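Local coordinates for arabinogalactan endo-1,4-beta-galactosidase (Ignisphaera aggregans, PDB 7OSK), which probably hydrolyses internal beta-1,4-galactosidic linkages of arabinogalactan, through the family 53 catalytic domain contained in this chain, at residues S148-W153 with G195-D200. Sequence-based numbering, arbitrary orientation.
Sequences SKPKAW and GFLWPD
K149 and L197 bring the two irregular segments 148-153 and 195-200 closest, with CA atoms 4.7 Å apart. In 195-200 the chain takes a cis peptide before P199. A water accepts from K149 N at 2.8 Å and reaches weakly toward W198 O, and W198 also bonds by its backbone to Q147. The K149 side chain runs along the other backbone: CG lies 3.3 Å from W198 O, and CD and CE follow past the same carbonyl. A bend at chi3 (-68°) then turns the chain so that NZ, which donates to A154 O, also forms a long, weak salt bridge with D200 OD1 at 3.5 Å. These loops follow strands 130-135 and 185-188 of the family 53 (beta/alpha)8 barrel, so the contact joins neighbouring beta-alpha connections, away from the calcium site. Beside the lysine stem, L197 CD2 touches three neighbours: K149 CG, P150 CD at 3.8 Å, and the edge of the W153 ring, with CE3 at 3.9 Å. P150 CG meanwhile rests over one face of that indole, near its rim. Cutting K149 back to an alanine would probably leave A154 O without this donor, cost D200 a weak cationic partner and uncover L197 CD2 where the aliphatic stem now lies. Helix 158-178 adds V165 against both W153 and L197.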
loop_
_atom_site.group_PDB
_atom_site.type_symbol
_atom_site.label_atom_id
_atom_site.label_comp_id
_atom_site.label_asym_id
_atom_site.label_seq_id
_atom_site.Cartn_x
_atom_site.Cartn_y
_atom_site.Cartn_z
ATOM N N SER A 148 -7.587 -9.304 12.384
ATOM C CA SER A 148 -7.217 -10.046 13.582
ATOM C C SER A 148 -6.354 -9.217 14.523
ATOM O O SER A 148 -5.336 -8.655 14.114
ATOM C CB SER A 148 -6.472 -11.329 13.208
ATOM O OG SER A 148 -7.301 -12.205 12.468
ATOM N N LYS A 149 -6.766 -9.136 15.785
ATOM C CA LYS A 149 -5.915 -8.554 16.813
ATOM C C LYS A 149 -4.670 -9.420 16.936
ATOM O O LYS A 149 -4.775 -10.645 16.890
ATOM C CB LYS A 149 -6.641 -8.464 18.158
ATOM C CG LYS A 149 -7.855 -7.553 18.149
ATOM C CD LYS A 149 -8.432 -7.349 19.546
ATOM C CE LYS A 149 -9.048 -8.619 20.110
ATOM N NZ LYS A 149 -9.681 -8.380 21.438
ATOM N N PRO A 150 -3.488 -8.797 17.078
ATOM C CA PRO A 150 -2.266 -9.591 17.254
ATOM C C PRO A 150 -2.398 -10.604 18.393
ATOM O O PRO A 150 -3.207 -10.396 19.298
ATOM C CB PRO A 150 -1.205 -8.532 17.566
ATOM C CG PRO A 150 -1.704 -7.299 16.892
ATOM C CD PRO A 150 -3.200 -7.353 16.993
ATOM N N LYS A 151 -1.625 -11.685 18.329
ATOM C CA LYS A 151 -1.745 -12.789 19.280
ATOM C C LYS A 151 -1.668 -12.340 20.735
ATOM O O LYS A 151 -2.352 -12.894 21.596
ATOM C CB LYS A 151 -0.657 -13.831 19.017
ATOM C CG LYS A 151 -0.862 -14.632 17.741
ATOM C CD LYS A 151 0.303 -15.573 17.479
ATOM C CE LYS A 151 1.406 -14.916 16.665
ATOM N NZ LYS A 151 2.131 -13.827 17.375
ATOM N N ALA A 152 -0.843 -11.333 21.003
ATOM C CA ALA A 152 -0.621 -10.871 22.369
ATOM C C ALA A 152 -1.662 -9.841 22.800
ATOM O O ALA A 152 -1.748 -9.496 23.978
ATOM C CB ALA A 152 0.774 -10.291 22.502
ATOM N N TRP A 153 -2.448 -9.353 21.843
ATOM C CA TRP A 153 -3.492 -8.363 22.119
ATOM C C TRP A 153 -4.875 -9.011 22.183
ATOM O O TRP A 153 -5.860 -8.355 22.519
ATOM C CB TRP A 153 -3.491 -7.272 21.044
ATOM C CG TRP A 153 -2.222 -6.471 20.963
ATOM C CD1 TRP A 153 -1.066 -6.692 21.651
ATOM C CD2 TRP A 153 -1.986 -5.318 20.143
ATOM N NE1 TRP A 153 -0.125 -5.750 21.310
ATOM C CE2 TRP A 153 -0.664 -4.895 20.388
ATOM C CE3 TRP A 153 -2.763 -4.601 19.227
ATOM C CZ2 TRP A 153 -0.103 -3.790 19.751
ATOM C CZ3 TRP A 153 -2.203 -3.506 18.595
ATOM C CH2 TRP A 153 -0.886 -3.111 18.861
ATOM N N GLY A 195 -13.590 -1.137 10.258
ATOM C CA GLY A 195 -12.778 -0.964 11.445
ATOM C C GLY A 195 -11.569 -1.879 11.438
ATOM O O GLY A 195 -11.252 -2.502 10.425
ATOM N N PHE A 196 -10.895 -1.951 12.582
ATOM C CA PHE A 196 -9.725 -2.808 12.761
ATOM C C PHE A 196 -9.715 -3.345 14.183
ATOM O O PHE A 196 -10.481 -2.884 15.025
ATOM C CB PHE A 196 -8.410 -2.062 12.456
ATOM C CG PHE A 196 -8.048 -0.970 13.452
ATOM C CD1 PHE A 196 -9.021 -0.203 14.082
ATOM C CD2 PHE A 196 -6.714 -0.707 13.742
ATOM C CE1 PHE A 196 -8.671 0.795 14.983
ATOM C CE2 PHE A 196 -6.362 0.291 14.644
ATOM C CZ PHE A 196 -7.338 1.040 15.262
ATOM N N LEU A 197 -8.852 -4.324 14.442
ATOM C CA LEU A 197 -8.739 -4.927 15.766
ATOM C C LEU A 197 -10.079 -5.486 16.243
ATOM O O LEU A 197 -10.586 -5.092 17.294
ATOM C CB LEU A 197 -8.207 -3.902 16.774
ATOM C CG LEU A 197 -6.757 -3.461 16.579
ATOM C CD1 LEU A 197 -6.448 -2.271 17.470
ATOM C CD2 LEU A 197 -5.812 -4.609 16.874
ATOM N N TRP A 198 -10.649 -6.404 15.466
ATOM C CA TRP A 198 -11.963 -6.959 15.775
ATOM C C TRP A 198 -11.947 -7.812 17.044
ATOM O O TRP A 198 -10.941 -8.451 17.350
ATOM C CB TRP A 198 -12.476 -7.802 14.608
ATOM C CG TRP A 198 -12.781 -7.014 13.376
ATOM C CD1 TRP A 198 -12.927 -5.663 13.285
ATOM C CD2 TRP A 198 -12.975 -7.528 12.055
ATOM N NE1 TRP A 198 -13.204 -5.301 11.988
ATOM C CE2 TRP A 198 -13.237 -6.430 11.213
ATOM C CE3 TRP A 198 -12.952 -8.811 11.502
ATOM C CZ2 TRP A 198 -13.473 -6.574 9.851
ATOM C CZ3 TRP A 198 -13.188 -8.951 10.148
ATOM C CH2 TRP A 198 -13.445 -7.840 9.338
ATOM N N PRO A 199 -13.068 -7.831 17.787
ATOM C CA PRO A 199 -14.300 -7.068 17.551
ATOM C C PRO A 199 -14.296 -5.692 18.221
ATOM O O PRO A 199 -15.202 -4.897 17.969
ATOM C CB PRO A 199 -15.375 -7.964 18.163
ATOM C CG PRO A 199 -14.684 -8.637 19.294
ATOM C CD PRO A 199 -13.235 -8.791 18.894
ATOM N N ASP A 200 -13.289 -5.415 19.047
ATOM C CA ASP A 200 -13.269 -4.206 19.875
ATOM C C ASP A 200 -13.300 -2.901 19.076
ATOM O O ASP A 200 -13.794 -1.882 19.566
ATOM C CB ASP A 200 -12.035 -4.213 20.777
ATOM C CG ASP A 200 -12.133 -5.240 21.890
ATOM O OD1 ASP A 200 -12.529 -6.392 21.604
ATOM O OD2 ASP A 200 -11.824 -4.894 23.052
HETATM O O HOH W 1 -8.794 -10.978 16.307
#